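Local atomic coordinates of RING-type domain-containing protein (Chaetomium thermophilum, PDB entry 6Z3U), a protein that probably acts as the MAT1-like subunit of the CDK-activating kinase complex, joining its kinase and cyclin through the C-terminal piece present here and supporting kinase activity. Residues S14-R19 against A50-F55; K29-Q34 against S42-I47. All coordinates share one frame; numbering follows the deposited sequence.

In the fold
The chain is a C-terminal piece of a MAT1-like protein, bound to a kinase and a cyclin and lacking the zinc-binding RING domain. Both contacts use helix 43-55. Contact 1 lays the loop 14-19 against the last turns of helix 43-55, and contact 2 sets the end of helix 25-31 against its first turn. In sequence, both segments of contact 2 fall between those of contact 1. Their centres are about 18 Å apart, yet they meet where Val18 CG1 lies 4.2 Å from Ile47 CG2. The neighbours differ: contact 1 is flanked by the cyclin, whereas around contact 2 the kinase packs on Tyr30, Asp45 and Tyr46 and the cyclin on Tyr46 and Ile47.

Contact 1. Residues S14-R19 against A50-F55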
loop_
_atom_site.group_PDB
_atom_site.type_symbol
_atom_site.label_atom_id
_atom_site.label_comp_id
_atom_site.label_asym_id
_atom_site.label_seq_id
_atom_site.Cartn_x
_atom_site.Cartn_y
_atom_site.Cartn_z
ATOM N N SER C 14 -13.564 18.648 -1.659
ATOM C CA SER C 14 -13.923 19.974 -2.145
ATOM C C SER C 14 -14.848 19.932 -3.355
ATOM O O SER C 14 -15.839 20.666 -3.399
ATOM C CB SER C 14 -12.653 20.761 -2.493
ATOM O OG SER C 14 -11.800 20.882 -1.368
ATOM N N ARG C 15 -14.549 19.087 -4.339
ATOM C CA ARG C 15 -15.278 19.071 -5.598
ATOM C C ARG C 15 -16.318 17.963 -5.676
ATOM O O ARG C 15 -17.020 17.863 -6.687
ATOM C CB ARG C 15 -14.301 18.917 -6.768
ATOM C CG ARG C 15 -13.201 19.960 -6.804
ATOM C CD ARG C 15 -12.629 20.120 -8.200
ATOM N NE ARG C 15 -11.461 20.995 -8.204
ATOM C CZ ARG C 15 -10.229 20.599 -7.889
ATOM N NH1 ARG C 15 -9.996 19.339 -7.540
ATOM N NH2 ARG C 15 -9.227 21.466 -7.917
ATOM N N TYR C 16 -16.438 17.130 -4.644
ATOM C CA TYR C 16 -17.393 16.034 -4.676
ATOM C C TYR C 16 -17.917 15.772 -3.273
ATOM O O TYR C 16 -17.353 16.230 -2.278
ATOM C CB TYR C 16 -16.766 14.761 -5.260
ATOM C CG TYR C 16 -15.781 14.072 -4.341
ATOM C CD1 TYR C 16 -14.438 14.422 -4.341
ATOM C CD2 TYR C 16 -16.193 13.059 -3.483
ATOM C CE1 TYR C 16 -13.534 13.792 -3.508
ATOM C CE2 TYR C 16 -15.296 12.423 -2.647
ATOM C CZ TYR C 16 -13.969 12.791 -2.666
ATOM O OH TYR C 16 -13.073 12.161 -1.833
ATOM N N ARG C 17 -19.018 15.027 -3.217
ATOM C CA ARG C 17 -19.663 14.650 -1.967
ATOM C C ARG C 17 -20.225 13.244 -2.094
ATOM O O ARG C 17 -20.918 12.934 -3.067
ATOM C CB ARG C 17 -20.758 15.660 -1.608
ATOM C CG ARG C 17 -21.811 15.845 -2.692
ATOM C CD ARG C 17 -22.682 17.065 -2.410
ATOM N NE ARG C 17 -23.750 17.233 -3.393
ATOM C CZ ARG C 17 -23.619 17.917 -4.529
ATOM N NH1 ARG C 17 -22.467 18.502 -4.832
ATOM N NH2 ARG C 17 -24.644 18.020 -5.364
ATOM N N VAL C 18 -19.923 12.400 -1.108
ATOM C CA VAL C 18 -20.350 11.004 -1.105
ATOM C C VAL C 18 -21.709 10.957 -0.415
ATOM O O VAL C 18 -21.799 11.004 0.812
ATOM C CB VAL C 18 -19.329 10.102 -0.408
ATOM C CG1 VAL C 18 -19.863 8.682 -0.281
ATOM C CG2 VAL C 18 -18.008 10.110 -1.163
ATOM N N ARG C 19 -22.770 10.848 -1.208
ATOM C CA ARG C 19 -24.131 10.837 -0.697
ATOM C C ARG C 19 -24.719 9.432 -0.763
ATOM O O ARG C 19 -24.172 8.521 -1.392
ATOM C CB ARG C 19 -25.018 11.839 -1.456
ATOM C CG ARG C 19 -24.890 11.835 -2.974
ATOM C CD ARG C 19 -24.443 13.197 -3.501
ATOM N NE ARG C 19 -24.887 13.437 -4.872
ATOM C CZ ARG C 19 -24.160 13.201 -5.961
ATOM N NH1 ARG C 19 -24.670 13.459 -7.157
ATOM N NH2 ARG C 19 -22.929 12.712 -5.863
ATOM N N ALA C 50 -13.793 4.888 -4.171
ATOM C CA ALA C 50 -13.864 5.162 -5.602
ATOM C C ALA C 50 -14.006 6.655 -5.874
ATOM O O ALA C 50 -13.305 7.211 -6.728
ATOM C CB ALA C 50 -15.031 4.392 -6.222
ATOM N N MET C 51 -14.907 7.323 -5.149
ATOM C CA MET C 51 -15.152 8.742 -5.390
ATOM C C MET C 51 -13.898 9.575 -5.146
ATOM O O MET C 51 -13.619 10.522 -5.891
ATOM C CB MET C 51 -16.298 9.226 -4.504
ATOM C CG MET C 51 -17.653 8.647 -4.880
ATOM S SD MET C 51 -18.262 9.256 -6.461
ATOM C CE MET C 51 -18.948 10.837 -5.973
ATOM N N PHE C 52 -13.129 9.241 -4.109
ATOM C CA PHE C 52 -11.887 9.963 -3.855
ATOM C C PHE C 52 -10.928 9.825 -5.028
ATOM O O PHE C 52 -10.432 10.821 -5.566
ATOM C CB PHE C 52 -11.240 9.451 -2.568
ATOM C CG PHE C 52 -9.904 10.070 -2.275
ATOM C CD1 PHE C 52 -9.820 11.339 -1.730
ATOM C CD2 PHE C 52 -8.733 9.380 -2.539
ATOM C CE1 PHE C 52 -8.592 11.912 -1.456
ATOM C CE2 PHE C 52 -7.502 9.946 -2.266
ATOM C CZ PHE C 52 -7.431 11.214 -1.725
ATOM N N GLU C 53 -10.661 8.587 -5.447
ATOM C CA GLU C 53 -9.714 8.363 -6.532
ATOM C C GLU C 53 -10.214 8.954 -7.842
ATOM O O GLU C 53 -9.407 9.307 -8.710
ATOM C CB GLU C 53 -9.443 6.865 -6.676
ATOM C CG GLU C 53 -8.774 6.259 -5.444
ATOM C CD GLU C 53 -8.642 4.750 -5.517
ATOM O OE1 GLU C 53 -8.964 4.172 -6.574
ATOM O OE2 GLU C 53 -8.222 4.144 -4.508
ATOM N N ALA C 54 -11.536 9.075 -8.004
ATOM C CA ALA C 54 -12.082 9.657 -9.227
ATOM C C ALA C 54 -11.824 11.157 -9.306
ATOM O O ALA C 54 -11.758 11.713 -10.408
ATOM C CB ALA C 54 -13.583 9.379 -9.317
ATOM N N PHE C 55 -11.680 11.825 -8.161
ATOM C CA PHE C 55 -11.442 13.259 -8.127
ATOM C C PHE C 55 -10.085 13.641 -7.553
ATOM O O PHE C 55 -9.690 14.807 -7.675
ATOM C CB PHE C 55 -12.535 13.963 -7.305
ATOM C CG PHE C 55 -13.882 13.977 -7.973
ATOM C CD1 PHE C 55 -14.755 12.912 -7.829
ATOM C CD2 PHE C 55 -14.277 15.062 -8.738
ATOM C CE1 PHE C 55 -15.996 12.925 -8.440
ATOM C CE2 PHE C 55 -15.517 15.082 -9.353
ATOM C CZ PHE C 55 -16.377 14.013 -9.203
#
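The Tyr16 ring carries Met51 O on one face, 3.9 Å above the plane and over its centre, with Val18 CG2 in plane at its edge. Phe55 receives Tyr16 CB on a face of its own ring, a CH-pi contact of 3.8 Å from that CB to the Phe55 centroid. The two rings are nearly parallel, at 20°, but slid so far apart that they barely overlap. A chi1 of 73° sets Tyr16 CG between its backbone N and carbonyl carbon, which sends the ring obliquely over the helix surface, past Met51, to Phe52. There Tyr16 OH comes in plane to the edge of the Phe52 ring, 3.4 Å from Phe52 CD1; tyrosine suits this surface because its flat ring is long enough to span from Phe55 to Phe52. Met51 CB lies 3.8 Å from Tyr16 CE2 and 3.9 Å from Val18 CG2, and beyond it the flexible, unbranched chain bends to bring Met51 CE near Arg17 O (4.1 Å). With an alanine for Tyr16, CB would still cover Phe55, but losing the ring would probably open a gap over Met51 and strip the Phe52 edge of its hydroxyl. Arg15 and Arg19 form salt bridges with Asp9 and Glu198 of the cyclin chain. The whole is loop-on-helix packing, an irregular segment pressing one large aromatic residue onto the final turns of helix 43-55 beside the cyclin of a CAK complex.

Contact 2. Residues K29-Q34 against S42-I47; sequences KYRIDQ and SFLDYI
Arg31 and Phe43 both turn CG away from their own carbonyl carbon, and from there the two side chains run antiparallel to one another. In Arg31 this first torsion (chi1 -54°) places CG over the centre of the Phe43 ring, a CH-pi contact of 3.9 Å from CG to the centroid, close to the ring normal. The arginine chain then runs extended at chi2 and bends at chi3 (103°), which carries its guanidinium beyond the phenyl ring to the root of that side chain. There Phe43 CB lies over one face of the guanidinium, offset toward its rim and 3.5 Å from Arg31 NH2, the guanidinium and phenyl planes being 25° apart. Arginine suits this place because its methylenes can cover an aromatic face while its flat end continues over the CB of the same residue.

At the guanidinium edge sit two methyl groups, Leu44 CD1 at 4.2 Å from Arg31 NH2 and Ile47 CD1 at 4.3 Å from Arg31 NH1. Tyr30 adds its CB in plane at the edge of the phenyl ring, 3.6 Å from Phe43 CE1, while the far end of Tyr30 leads away from Phe43, and Gly249 of the kinase chain packs on this side chain. The buried Phe43 is further enclosed by Leu27 and by an edge-to-face meeting with Tyr41.

Ser42 starts helix 43-55 as its N-cap: Ser42 OG accepts from Asp45 N at 3.1 Å, answering an amide of the first turn. Asp33, at the N-cap of helix 34-39, makes a weak capping bond to Gln35 N. The arrangement is a helix-helix packing in which the end of helix 25-31 meets the N-capped start of helix 43-55, across a connection that holds the short helix 34-39.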
loop_
_atom_site.group_PDB
_atom_site.type_symbol
_atom_site.label_atom_id
_atom_site.label_comp_id
_atom_site.label_asym_id
_atom_site.label_seq_id
_atom_site.Cartn_x
_atom_site.Cartn_y
_atom_site.Cartn_z
ATOM N N LYS C 29 -24.903 -7.507 -6.332
ATOM C CA LYS C 29 -24.694 -8.940 -6.161
ATOM C C LYS C 29 -24.128 -9.248 -4.780
ATOM O O LYS C 29 -24.504 -10.243 -4.150
ATOM C CB LYS C 29 -23.751 -9.494 -7.235
ATOM C CG LYS C 29 -23.603 -8.661 -8.502
ATOM C CD LYS C 29 -22.835 -9.420 -9.582
ATOM C CE LYS C 29 -21.385 -9.676 -9.192
ATOM N NZ LYS C 29 -20.535 -8.461 -9.309
ATOM N N TYR C 30 -23.224 -8.397 -4.293
ATOM C CA TYR C 30 -22.527 -8.643 -3.039
ATOM C C TYR C 30 -23.304 -8.157 -1.823
ATOM O O TYR C 30 -23.226 -8.786 -0.761
ATOM C CB TYR C 30 -21.150 -7.973 -3.073
ATOM C CG TYR C 30 -20.280 -8.443 -4.217
ATOM C CD1 TYR C 30 -19.584 -9.640 -4.136
ATOM C CD2 TYR C 30 -20.156 -7.691 -5.377
ATOM C CE1 TYR C 30 -18.787 -10.078 -5.177
ATOM C CE2 TYR C 30 -19.361 -8.120 -6.425
ATOM C CZ TYR C 30 -18.678 -9.315 -6.320
ATOM O OH TYR C 30 -17.883 -9.752 -7.359
ATOM N N ARG C 31 -24.057 -7.061 -1.952
ATOM C CA ARG C 31 -24.819 -6.553 -0.815
ATOM C C ARG C 31 -25.732 -7.623 -0.233
ATOM O O ARG C 31 -26.020 -7.605 0.970
ATOM C CB ARG C 31 -25.638 -5.331 -1.231
ATOM C CG ARG C 31 -24.827 -4.221 -1.882
ATOM C CD ARG C 31 -25.647 -2.949 -2.043
ATOM N NE ARG C 31 -25.302 -1.950 -1.033
ATOM C CZ ARG C 31 -24.575 -0.855 -1.256
ATOM N NH1 ARG C 31 -24.103 -0.583 -2.467
ATOM N NH2 ARG C 31 -24.322 -0.020 -0.257
ATOM N N ILE C 32 -26.190 -8.563 -1.061
ATOM C CA ILE C 32 -27.046 -9.653 -0.609
ATOM C C ILE C 32 -26.265 -10.949 -0.422
ATOM O O ILE C 32 -26.865 -12.000 -0.174
ATOM C CB ILE C 32 -28.233 -9.870 -1.566
ATOM C CG1 ILE C 32 -27.743 -10.071 -3.004
ATOM C CG2 ILE C 32 -29.204 -8.701 -1.480
ATOM C CD1 ILE C 32 -28.863 -10.237 -4.011
ATOM N N ASP C 33 -24.941 -10.904 -0.544
ATOM C CA ASP C 33 -24.128 -12.068 -0.229
ATOM C C ASP C 33 -24.051 -12.234 1.283
ATOM O O ASP C 33 -23.675 -11.303 2.001
ATOM C CB ASP C 33 -22.729 -11.919 -0.821
ATOM C CG ASP C 33 -21.849 -13.119 -0.536
ATOM O OD1 ASP C 33 -22.380 -14.149 -0.068
ATOM O OD2 ASP C 33 -20.626 -13.037 -0.780
ATOM N N GLN C 34 -24.422 -13.421 1.768
ATOM C CA GLN C 34 -24.442 -13.653 3.209
ATOM C C GLN C 34 -23.085 -13.360 3.837
ATOM O O GLN C 34 -23.008 -12.752 4.912
ATOM C CB GLN C 34 -24.869 -15.093 3.499
ATOM C CG GLN C 34 -25.232 -15.346 4.952
ATOM C CD GLN C 34 -26.479 -14.592 5.378
ATOM O OE1 GLN C 34 -26.441 -13.786 6.306
ATOM N NE2 GLN C 34 -27.592 -14.853 4.701
ATOM N N SER C 42 -17.856 -3.299 4.415
ATOM C CA SER C 42 -18.417 -1.962 4.289
ATOM C C SER C 42 -18.449 -1.569 2.818
ATOM O O SER C 42 -17.400 -1.344 2.205
ATOM C CB SER C 42 -17.604 -0.954 5.095
ATOM O OG SER C 42 -18.038 0.366 4.818
ATOM N N PHE C 43 -19.654 -1.475 2.256
ATOM C CA PHE C 43 -19.798 -0.958 0.902
ATOM C C PHE C 43 -19.678 0.559 0.871
ATOM O O PHE C 43 -19.271 1.125 -0.148
ATOM C CB PHE C 43 -21.134 -1.398 0.308
ATOM C CG PHE C 43 -21.256 -2.884 0.142
ATOM C CD1 PHE C 43 -20.899 -3.490 -1.050
ATOM C CD2 PHE C 43 -21.716 -3.676 1.179
ATOM C CE1 PHE C 43 -21.005 -4.856 -1.205
ATOM C CE2 PHE C 43 -21.823 -5.044 1.028
ATOM C CZ PHE C 43 -21.468 -5.634 -0.165
ATOM N N LEU C 44 -20.015 1.228 1.976
ATOM C CA LEU C 44 -19.857 2.675 2.027
ATOM C C LEU C 44 -18.394 3.060 1.861
ATOM O O LEU C 44 -18.073 4.043 1.184
ATOM C CB LEU C 44 -20.402 3.226 3.347
ATOM C CG LEU C 44 -21.663 2.603 3.959
ATOM C CD1 LEU C 44 -22.679 2.174 2.897
ATOM C CD2 LEU C 44 -21.306 1.434 4.886
ATOM N N ASP C 45 -17.489 2.287 2.466
ATOM C CA ASP C 45 -16.068 2.580 2.340
ATOM C C ASP C 45 -15.595 2.420 0.899
ATOM O O ASP C 45 -14.768 3.206 0.422
ATOM C CB ASP C 45 -15.266 1.676 3.278
ATOM C CG ASP C 45 -15.335 2.127 4.733
ATOM O OD1 ASP C 45 -15.975 3.164 5.010
ATOM O OD2 ASP C 45 -14.750 1.442 5.601
ATOM N N TYR C 46 -16.111 1.413 0.188
ATOM C CA TYR C 46 -15.738 1.227 -1.212
ATOM C C TYR C 46 -16.195 2.409 -2.061
ATOM O O TYR C 46 -15.427 2.941 -2.870
ATOM C CB TYR C 46 -16.324 -0.081 -1.745
ATOM C CG TYR C 46 -16.135 -0.278 -3.235
ATOM C CD1 TYR C 46 -14.949 -0.797 -3.738
ATOM C CD2 TYR C 46 -17.141 0.044 -4.137
ATOM C CE1 TYR C 46 -14.767 -0.985 -5.094
ATOM C CE2 TYR C 46 -16.968 -0.141 -5.498
ATOM C CZ TYR C 46 -15.778 -0.656 -5.971
ATOM O OH TYR C 46 -15.594 -0.848 -7.323
ATOM N N ILE C 47 -17.455 2.820 -1.902
ATOM C CA ILE C 47 -17.955 3.975 -2.642
ATOM C C ILE C 47 -17.119 5.206 -2.319
ATOM O O ILE C 47 -16.750 5.979 -3.211
ATOM C CB ILE C 47 -19.445 4.210 -2.327
ATOM C CG1 ILE C 47 -20.282 2.999 -2.751
ATOM C CG2 ILE C 47 -19.937 5.479 -3.012
ATOM C CD1 ILE C 47 -21.727 3.048 -2.285
#